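Long-range contact in DUF3829 family protein (Bacteroides vulgatus, PDB 4YJW), which is of unknown function but, with a predicted lipoprotein signal in its natural precursor, is probably anchored to the bacterial cell envelope: residues Ala98-Tyr109 against Leu122-Leu133. Numbering follows the deposited sequence.
Sequences AFYENYKTYRLY and LADKIRKEELLL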
ATOM      1  N   ALA A  98      -5.198   4.443  -6.028  1.00 14.89           N
ATOM      2  CA  ALA A  98      -4.953   4.711  -7.446  1.00 14.68           C
ATOM      3  C   ALA A  98      -4.806   3.410  -8.227  1.00 17.22           C
ATOM      4  O   ALA A  98      -5.355   3.316  -9.327  1.00 15.94           O
ATOM      5  CB  ALA A  98      -3.701   5.560  -7.610  1.00 16.47           C
ATOM      6  N   PHE A  99      -4.033   2.436  -7.695  1.00 13.43           N
ATOM      7  CA  PHE A  99      -3.778   1.174  -8.387  1.00 13.03           C
ATOM      8  C   PHE A  99      -5.080   0.432  -8.699  1.00 16.91           C
ATOM      9  O   PHE A  99      -5.301   0.026  -9.851  1.00 14.88           O
ATOM     10  CB  PHE A  99      -2.823   0.277  -7.571  1.00 13.48           C
ATOM     11  CG  PHE A  99      -2.402  -0.957  -8.341  1.00 12.63           C
ATOM     12  CD1 PHE A  99      -1.402  -0.885  -9.311  1.00 14.04           C
ATOM     13  CD2 PHE A  99      -3.029  -2.188  -8.117  1.00 12.65           C
ATOM     14  CE1 PHE A  99      -1.001  -2.042 -10.011  1.00 13.64           C
ATOM     15  CE2 PHE A  99      -2.658  -3.330  -8.841  1.00 14.25           C
ATOM     16  CZ  PHE A  99      -1.624  -3.253  -9.765  1.00 12.27           C
ATOM     17  N   TYR A 100      -5.953   0.279  -7.702  1.00 12.88           N
ATOM     18  CA  TYR A 100      -7.206  -0.461  -7.914  1.00 11.85           C
ATOM     19  C   TYR A 100      -8.248   0.366  -8.632  1.00 15.50           C
ATOM     20  O   TYR A 100      -8.959  -0.181  -9.472  1.00 15.23           O
ATOM     21  CB  TYR A 100      -7.738  -0.999  -6.578  1.00 12.15           C
ATOM     22  CG  TYR A 100      -6.911  -2.161  -6.081  1.00 11.87           C
ATOM     23  CD1 TYR A 100      -5.794  -1.949  -5.278  1.00 13.18           C
ATOM     24  CD2 TYR A 100      -7.224  -3.472  -6.438  1.00 11.43           C
ATOM     25  CE1 TYR A 100      -5.017  -3.001  -4.826  1.00 13.18           C
ATOM     26  CE2 TYR A 100      -6.458  -4.546  -5.977  1.00 13.51           C
ATOM     27  CZ  TYR A 100      -5.364  -4.303  -5.156  1.00 19.34           C
ATOM     28  OH  TYR A 100      -4.604  -5.328  -4.670  1.00 17.57           O
ATOM     29  N   GLU A 101      -8.314   1.689  -8.387  1.00 14.66           N
ATOM     30  CA  GLU A 101      -9.272   2.531  -9.121  1.00 14.68           C
ATOM     31  C   GLU A 101      -8.894   2.623 -10.615  1.00 16.33           C
ATOM     32  O   GLU A 101      -9.792   2.630 -11.463  1.00 14.81           O
ATOM     33  CB  GLU A 101      -9.380   3.941  -8.515  1.00 17.97           C
ATOM     34  CG  GLU A 101     -10.211   3.957  -7.223  1.00 27.15           C
ATOM     35  CD  GLU A 101     -11.673   3.536  -7.333  1.00 43.97           C
ATOM     36  OE1 GLU A 101     -12.313   3.849  -8.359  1.00 26.07           O
ATOM     37  OE2 GLU A 101     -12.190   2.924  -6.373  1.00 35.98           O
ATOM     38  N   ASN A 102      -7.575   2.744 -10.932  1.00 13.44           N
ATOM     39  CA  ASN A 102      -7.117   2.801 -12.333  1.00 13.28           C
ATOM     40  C   ASN A 102      -7.524   1.530 -13.070  1.00 14.00           C
ATOM     41  O   ASN A 102      -7.947   1.617 -14.220  1.00 12.82           O
ATOM     42  CB  ASN A 102      -5.595   2.986 -12.426  1.00 15.20           C
ATOM     43  CG  ASN A 102      -5.115   4.378 -12.138  1.00 18.79           C
ATOM     44  OD1 ASN A 102      -5.886   5.344 -12.142  1.00 22.62           O
ATOM     45  ND2 ASN A 102      -3.814   4.514 -11.851  1.00 19.77           N
ATOM     46  N   TYR A 103      -7.397   0.362 -12.419  1.00 10.91           N
ATOM     47  CA  TYR A 103      -7.788  -0.909 -13.060  1.00 12.10           C
ATOM     48  C   TYR A 103      -9.314  -0.940 -13.276  1.00 14.70           C
ATOM     49  O   TYR A 103      -9.776  -1.365 -14.332  1.00 12.63           O
ATOM     50  CB  TYR A 103      -7.335  -2.140 -12.262  1.00 13.05           C
ATOM     51  CG  TYR A 103      -7.821  -3.425 -12.903  1.00 13.00           C
ATOM     52  CD1 TYR A 103      -7.379  -3.801 -14.175  1.00 13.83           C
ATOM     53  CD2 TYR A 103      -8.874  -4.147 -12.344  1.00 13.74           C
ATOM     54  CE1 TYR A 103      -7.932  -4.888 -14.848  1.00 12.77           C
ATOM     55  CE2 TYR A 103      -9.411  -5.268 -12.993  1.00 15.06           C
ATOM     56  CZ  TYR A 103      -8.940  -5.630 -14.247  1.00 13.84           C
ATOM     57  OH  TYR A 103      -9.486  -6.705 -14.906  1.00 15.48           O
ATOM     58  N   LYS A 104     -10.090  -0.475 -12.296  1.00 12.24           N
ATOM     59  CA  LYS A 104     -11.563  -0.412 -12.476  1.00 11.89           C
ATOM     60  C   LYS A 104     -11.900   0.466 -13.709  1.00 16.25           C
ATOM     61  O   LYS A 104     -12.639   0.038 -14.583  1.00 15.15           O
ATOM     62  CB  LYS A 104     -12.231   0.126 -11.196  1.00 15.22           C
ATOM     63  CG  LYS A 104     -13.728   0.405 -11.389  1.00 20.08           C
ATOM     64  CD  LYS A 104     -14.391   0.852 -10.067  1.00 23.69           C
ATOM     65  CE  LYS A 104     -15.775   1.386 -10.335  1.00 28.57           C
ATOM     66  NZ  LYS A 104     -16.449   1.781  -9.069  1.00 34.29           N
ATOM     67  N   THR A 105     -11.319   1.666 -13.792  1.00 14.90           N
ATOM     68  CA  THR A 105     -11.505   2.588 -14.927  1.00 14.57           C
ATOM     69  C   THR A 105     -11.146   1.892 -16.229  1.00 16.90           C
ATOM     70  O   THR A 105     -11.916   1.942 -17.186  1.00 15.77           O
ATOM     71  CB  THR A 105     -10.649   3.836 -14.729  1.00 18.43           C
ATOM     72  OG1 THR A 105     -11.089   4.455 -13.537  1.00 18.00           O
ATOM     73  CG2 THR A 105     -10.783   4.834 -15.879  1.00 18.92           C
ATOM     74  N   TYR A 106      -9.953   1.291 -16.265  1.00 12.24           N
ATOM     75  CA  TYR A 106      -9.441   0.575 -17.429  1.00 11.60           C
ATOM     76  C   TYR A 106     -10.437  -0.485 -17.885  1.00 13.62           C
ATOM     77  O   TYR A 106     -10.765  -0.525 -19.059  1.00 12.77           O
ATOM     78  CB  TYR A 106      -8.081  -0.075 -17.090  1.00 11.84           C
ATOM     79  CG  TYR A 106      -7.516  -0.905 -18.225  1.00 12.94           C
ATOM     80  CD1 TYR A 106      -6.689  -0.331 -19.194  1.00 15.67           C
ATOM     81  CD2 TYR A 106      -7.754  -2.276 -18.298  1.00 13.45           C
ATOM     82  CE1 TYR A 106      -6.147  -1.097 -20.227  1.00 15.11           C
ATOM     83  CE2 TYR A 106      -7.229  -3.049 -19.338  1.00 13.62           C
ATOM     84  CZ  TYR A 106      -6.418  -2.455 -20.290  1.00 15.70           C
ATOM     85  OH  TYR A 106      -5.909  -3.213 -21.326  1.00 14.99           O
ATOM     86  N   ARG A 107     -10.877  -1.373 -16.973  1.00 11.98           N
ATOM     87  CA  ARG A 107     -11.805  -2.454 -17.352  1.00 12.14           C
ATOM     88  C   ARG A 107     -13.117  -1.911 -17.971  1.00 14.58           C
ATOM     89  O   ARG A 107     -13.542  -2.408 -19.020  1.00 12.90           O
ATOM     90  CB  ARG A 107     -12.110  -3.335 -16.140  1.00 10.79           C
ATOM     91  CG  ARG A 107     -13.173  -4.413 -16.427  1.00 13.93           C
ATOM     92  CD  ARG A 107     -13.374  -5.309 -15.212  1.00 15.07           C
ATOM     93  NE  ARG A 107     -14.513  -6.210 -15.415  1.00 14.24           N
ATOM     94  CZ  ARG A 107     -15.778  -5.877 -15.177  1.00 24.35           C
ATOM     95  NH1 ARG A 107     -16.081  -4.663 -14.725  1.00 16.99           N
ATOM     96  NH2 ARG A 107     -16.750  -6.751 -15.392  1.00 14.91           N
ATOM     97  N   LEU A 108     -13.705  -0.873 -17.379  1.00 14.58           N
ATOM     98  CA  LEU A 108     -14.957  -0.287 -17.887  1.00 15.45           C
ATOM     99  C   LEU A 108     -14.761   0.384 -19.254  1.00 20.63           C
ATOM    100  O   LEU A 108     -15.621   0.254 -20.133  1.00 20.15           O
ATOM    101  CB  LEU A 108     -15.518   0.712 -16.868  1.00 16.17           C
ATOM    102  CG  LEU A 108     -15.871   0.112 -15.467  1.00 19.78           C
ATOM    103  CD1 LEU A 108     -16.614   1.145 -14.597  1.00 21.52           C
ATOM    104  CD2 LEU A 108     -16.705  -1.192 -15.583  1.00 21.83           C
ATOM    105  N   TYR A 109     -13.613   1.054 -19.441  1.00 16.28           N
ATOM    106  CA  TYR A 109     -13.237   1.753 -20.676  1.00 16.11           C
ATOM    107  C   TYR A 109     -12.946   0.737 -21.798  1.00 18.32           C
ATOM    108  O   TYR A 109     -13.245   1.019 -22.962  1.00 18.52           O
ATOM    109  CB  TYR A 109     -12.052   2.702 -20.365  1.00 16.69           C
ATOM    110  CG  TYR A 109     -11.067   2.985 -21.483  1.00 16.73           C
ATOM    111  CD1 TYR A 109      -9.952   2.169 -21.675  1.00 17.76           C
ATOM    112  CD2 TYR A 109     -11.129   4.173 -22.204  1.00 17.60           C
ATOM    113  CE1 TYR A 109      -8.992   2.468 -22.640  1.00 17.77           C
ATOM    114  CE2 TYR A 109     -10.189   4.470 -23.193  1.00 17.53           C
ATOM    115  CZ  TYR A 109      -9.109   3.623 -23.389  1.00 21.87           C
ATOM    116  OH  TYR A 109      -8.157   3.904 -24.340  1.00 21.62           O
ATOM    117  N   LEU A 122      -5.846   6.261 -23.361  1.00 18.48           N
ATOM    118  CA  LEU A 122      -6.021   6.078 -21.916  1.00 18.18           C
ATOM    119  C   LEU A 122      -5.504   4.684 -21.491  1.00 17.65           C
ATOM    120  O   LEU A 122      -4.950   4.564 -20.401  1.00 17.19           O
ATOM    121  CB  LEU A 122      -7.491   6.281 -21.491  1.00 18.61           C
ATOM    122  CG  LEU A 122      -7.761   6.154 -19.975  1.00 22.93           C
ATOM    123  CD1 LEU A 122      -7.087   7.279 -19.184  1.00 24.46           C
ATOM    124  CD2 LEU A 122      -9.231   6.090 -19.679  1.00 24.18           C
ATOM    125  N   ALA A 123      -5.647   3.648 -22.355  1.00 14.11           N
ATOM    126  CA  ALA A 123      -5.139   2.301 -22.030  1.00 13.99           C
ATOM    127  C   ALA A 123      -3.636   2.363 -21.756  1.00 16.75           C
ATOM    128  O   ALA A 123      -3.201   1.856 -20.728  1.00 15.90           O
ATOM    129  CB  ALA A 123      -5.422   1.327 -23.184  1.00 14.84           C
ATOM    130  N   ASP A 124      -2.860   3.033 -22.646  1.00 14.54           N
ATOM    131  CA  ASP A 124      -1.404   3.140 -22.491  1.00 15.89           C
ATOM    132  C   ASP A 124      -1.030   4.022 -21.301  1.00 19.08           C
ATOM    133  O   ASP A 124      -0.077   3.695 -20.591  1.00 16.97           O
ATOM    134  CB  ASP A 124      -0.738   3.639 -23.773  1.00 17.75           C
ATOM    135  CG  ASP A 124      -0.599   2.555 -24.832  1.00 25.51           C
ATOM    136  OD1 ASP A 124      -0.643   1.333 -24.469  1.00 22.58           O
ATOM    137  OD2 ASP A 124      -0.377   2.905 -25.994  1.00 27.53           O
ATOM    138  N   LYS A 125      -1.789   5.119 -21.057  1.00 17.56           N
ATOM    139  CA  LYS A 125      -1.519   5.986 -19.892  1.00 18.62           C
ATOM    140  C   LYS A 125      -1.662   5.175 -18.594  1.00 17.97           C
ATOM    141  O   LYS A 125      -0.827   5.272 -17.688  1.00 17.64           O
ATOM    142  CB  LYS A 125      -2.497   7.174 -19.903  1.00 23.53           C
ATOM    143  CG  LYS A 125      -2.276   8.182 -18.776  1.00 33.18           C
ATOM    144  CD  LYS A 125      -3.171   9.408 -18.970  1.00 43.68           C
ATOM    145  CE  LYS A 125      -3.076  10.394 -17.820  1.00 52.86           C
ATOM    146  NZ  LYS A 125      -1.799  11.152 -17.837  1.00 60.09           N
ATOM    147  N   ILE A 126      -2.748   4.390 -18.502  1.00 13.08           N
ATOM    148  CA  ILE A 126      -3.034   3.562 -17.329  1.00 13.92           C
ATOM    149  C   ILE A 126      -1.972   2.467 -17.188  1.00 16.77           C
ATOM    150  O   ILE A 126      -1.462   2.271 -16.084  1.00 14.97           O
ATOM    151  CB  ILE A 126      -4.479   2.967 -17.372  1.00 15.54           C
ATOM    152  CG1 ILE A 126      -5.519   4.095 -17.145  1.00 17.36           C
ATOM    153  CG2 ILE A 126      -4.637   1.841 -16.305  1.00 14.46           C
ATOM    154  CD1 ILE A 126      -7.054   3.701 -17.333  1.00 22.99           C
ATOM    155  N   ARG A 127      -1.605   1.788 -18.284  1.00 14.75           N
ATOM    156  CA  ARG A 127      -0.568   0.724 -18.191  1.00 13.98           C
ATOM    157  C   ARG A 127       0.741   1.277 -17.620  1.00 17.11           C
ATOM    158  O   ARG A 127       1.367   0.639 -16.766  1.00 15.73           O
ATOM    159  CB  ARG A 127      -0.298   0.091 -19.578  1.00 14.90           C
ATOM    160  CG  ARG A 127      -1.459  -0.794 -20.044  1.00 13.91           C
ATOM    161  CD  ARG A 127      -1.366  -1.048 -21.538  1.00 16.65           C
ATOM    162  NE  ARG A 127      -2.539  -1.812 -21.956  1.00 15.34           N
ATOM    163  CZ  ARG A 127      -3.130  -1.717 -23.135  1.00 17.61           C
ATOM    164  NH1 ARG A 127      -2.657  -0.882 -24.063  1.00 15.59           N
ATOM    165  NH2 ARG A 127      -4.182  -2.471 -23.413  1.00 15.69           N
ATOM    166  N   LYS A 128       1.187   2.442 -18.107  1.00 15.21           N
ATOM    167  CA  LYS A 128       2.450   3.009 -17.634  1.00 14.65           C
ATOM    168  C   LYS A 128       2.376   3.364 -16.138  1.00 19.07           C
ATOM    169  O   LYS A 128       3.311   3.091 -15.375  1.00 19.55           O
ATOM    170  CB  LYS A 128       2.826   4.250 -18.464  1.00 17.29           C
ATOM    171  CG  LYS A 128       3.218   3.931 -19.925  1.00 18.21           C
ATOM    172  CD  LYS A 128       3.713   5.206 -20.635  1.00 25.60           C
ATOM    173  CE  LYS A 128       2.575   6.120 -21.018  1.00 20.40           C
ATOM    174  NZ  LYS A 128       3.049   7.261 -21.851  1.00 20.21           N
ATOM    175  N   GLU A 129       1.263   3.962 -15.724  1.00 16.87           N
ATOM    176  CA  GLU A 129       1.064   4.410 -14.342  1.00 17.68           C
ATOM    177  C   GLU A 129       0.924   3.225 -13.405  1.00 19.14           C
ATOM    178  O   GLU A 129       1.507   3.244 -12.319  1.00 19.16           O
ATOM    179  CB  GLU A 129      -0.157   5.319 -14.253  1.00 20.17           C
ATOM    180  CG  GLU A 129      -0.358   5.979 -12.888  1.00 36.16           C
ATOM    181  CD  GLU A 129       0.678   6.966 -12.372  1.00 62.66           C
ATOM    182  OE1 GLU A 129       1.377   7.608 -13.192  1.00 55.90           O
ATOM    183  OE2 GLU A 129       0.756   7.125 -11.131  1.00 54.59           O
ATOM    184  N   GLU A 130       0.200   2.178 -13.834  1.00 15.03           N
ATOM    185  CA  GLU A 130       0.024   0.965 -13.009  1.00 13.57           C
ATOM    186  C   GLU A 130       1.364   0.277 -12.765  1.00 17.67           C
ATOM    187  O   GLU A 130       1.589  -0.236 -11.667  1.00 17.65           O
ATOM    188  CB  GLU A 130      -0.975  -0.009 -13.661  1.00 13.26           C
ATOM    189  CG  GLU A 130      -2.392   0.533 -13.689  1.00 13.07           C
ATOM    190  CD  GLU A 130      -3.024   0.614 -12.318  1.00 19.35           C
ATOM    191  OE1 GLU A 130      -2.767   1.616 -11.615  1.00 15.93           O
ATOM    192  OE2 GLU A 130      -3.817  -0.289 -11.975  1.00 14.08           O
ATOM    193  N   LEU A 131       2.264   0.265 -13.775  1.00 14.29           N
ATOM    194  CA  LEU A 131       3.583  -0.363 -13.597  0.50 15.07           C
ATOM    195  C   LEU A 131       4.376   0.413 -12.533  1.00 19.55           C
ATOM    196  O   LEU A 131       4.954  -0.190 -11.623  1.00 18.33           O
ATOM    197  CB  LEU A 131       4.367  -0.463 -14.935  0.50 15.51           C
ATOM    198  CG  LEU A 131       5.776  -1.116 -14.850  0.50 20.15           C
ATOM    199  CD1 LEU A 131       5.705  -2.592 -14.446  0.50 18.84           C
ATOM    200  CD2 LEU A 131       6.566  -0.929 -16.135  0.50 23.56           C
ATOM    201  N   LEU A 132       4.366   1.737 -12.617  1.00 17.48           N
ATOM    202  CA  LEU A 132       5.073   2.576 -11.648  1.00 17.63           C
ATOM    203  C   LEU A 132       4.501   2.395 -10.236  1.00 20.73           C
ATOM    204  O   LEU A 132       5.270   2.236  -9.285  1.00 19.86           O
ATOM    205  CB  LEU A 132       4.966   4.033 -12.075  1.00 18.84           C
ATOM    206  CG  LEU A 132       5.820   4.439 -13.283  1.00 25.35           C
ATOM    207  CD1 LEU A 132       5.612   5.901 -13.607  1.00 26.75           C
ATOM    208  CD2 LEU A 132       7.321   4.148 -13.041  1.00 27.58           C
ATOM    209  N   LEU A 133       3.156   2.367 -10.112  1.00 17.14           N
ATOM    210  CA  LEU A 133       2.473   2.174  -8.825  1.00 16.32           C
ATOM    211  C   LEU A 133       2.800   0.823  -8.216  1.00 20.79           C
ATOM    212  O   LEU A 133       3.005   0.747  -6.997  1.00 19.30           O
ATOM    213  CB  LEU A 133       0.937   2.321  -8.974  1.00 15.35           C
ATOM    214  CG  LEU A 133       0.424   3.765  -9.142  1.00 19.41           C
ATOM    215  CD1 LEU A 133      -1.021   3.766  -9.627  1.00 18.97           C
ATOM    216  CD2 LEU A 133       0.557   4.574  -7.819  1.00 22.73           C
TER
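Asn102 and Tyr109 meet Glu130 and Ala123 across an antiparallel helix pair, part of an all-helical bundle. The pair joins helices 79-111 and 121-159; the two segment axes run at 157° and approach to 9.9 Å.

Apolar contacts line the seam. Leu133 packs on Ala98 and Phe99. Ile126 CD1 lies 3.9 Å from Tyr106 CB. Leu122 CD2 sits over one face of the Tyr109 ring, 4.0 Å from its centroid, a CH-pi contact. Ala123 CB touches Tyr106 CE1 and Tyr109 CE1, at 3.9 and 3.8 Å.

Three hydrogen bonds cross the seam. Tyr109 OH accepts from Ala123 N at 3.2 Å and also bonds Asp118, which in turn bonds Leu122 N near the start of helix 121-159. A phenylalanine at Tyr109 would probably keep the ring packing but leave Ala123 N and Asp118 without this hydroxyl partner. Arg127 NH2 reaches Tyr106 OH at 2.8 Å, and its NH1 forms a salt bridge with Asp124.

Glu130 is buried, bent at chi2 (-69°), which brings OE2 over one face of the Phe99 ring, toward its rim. Asn102 enters as a knob among Ile126, Glu129, Glu130 and Leu133. Its ND2 meets Glu130 OE1 from above the carboxylate plane, at 3.1 Å.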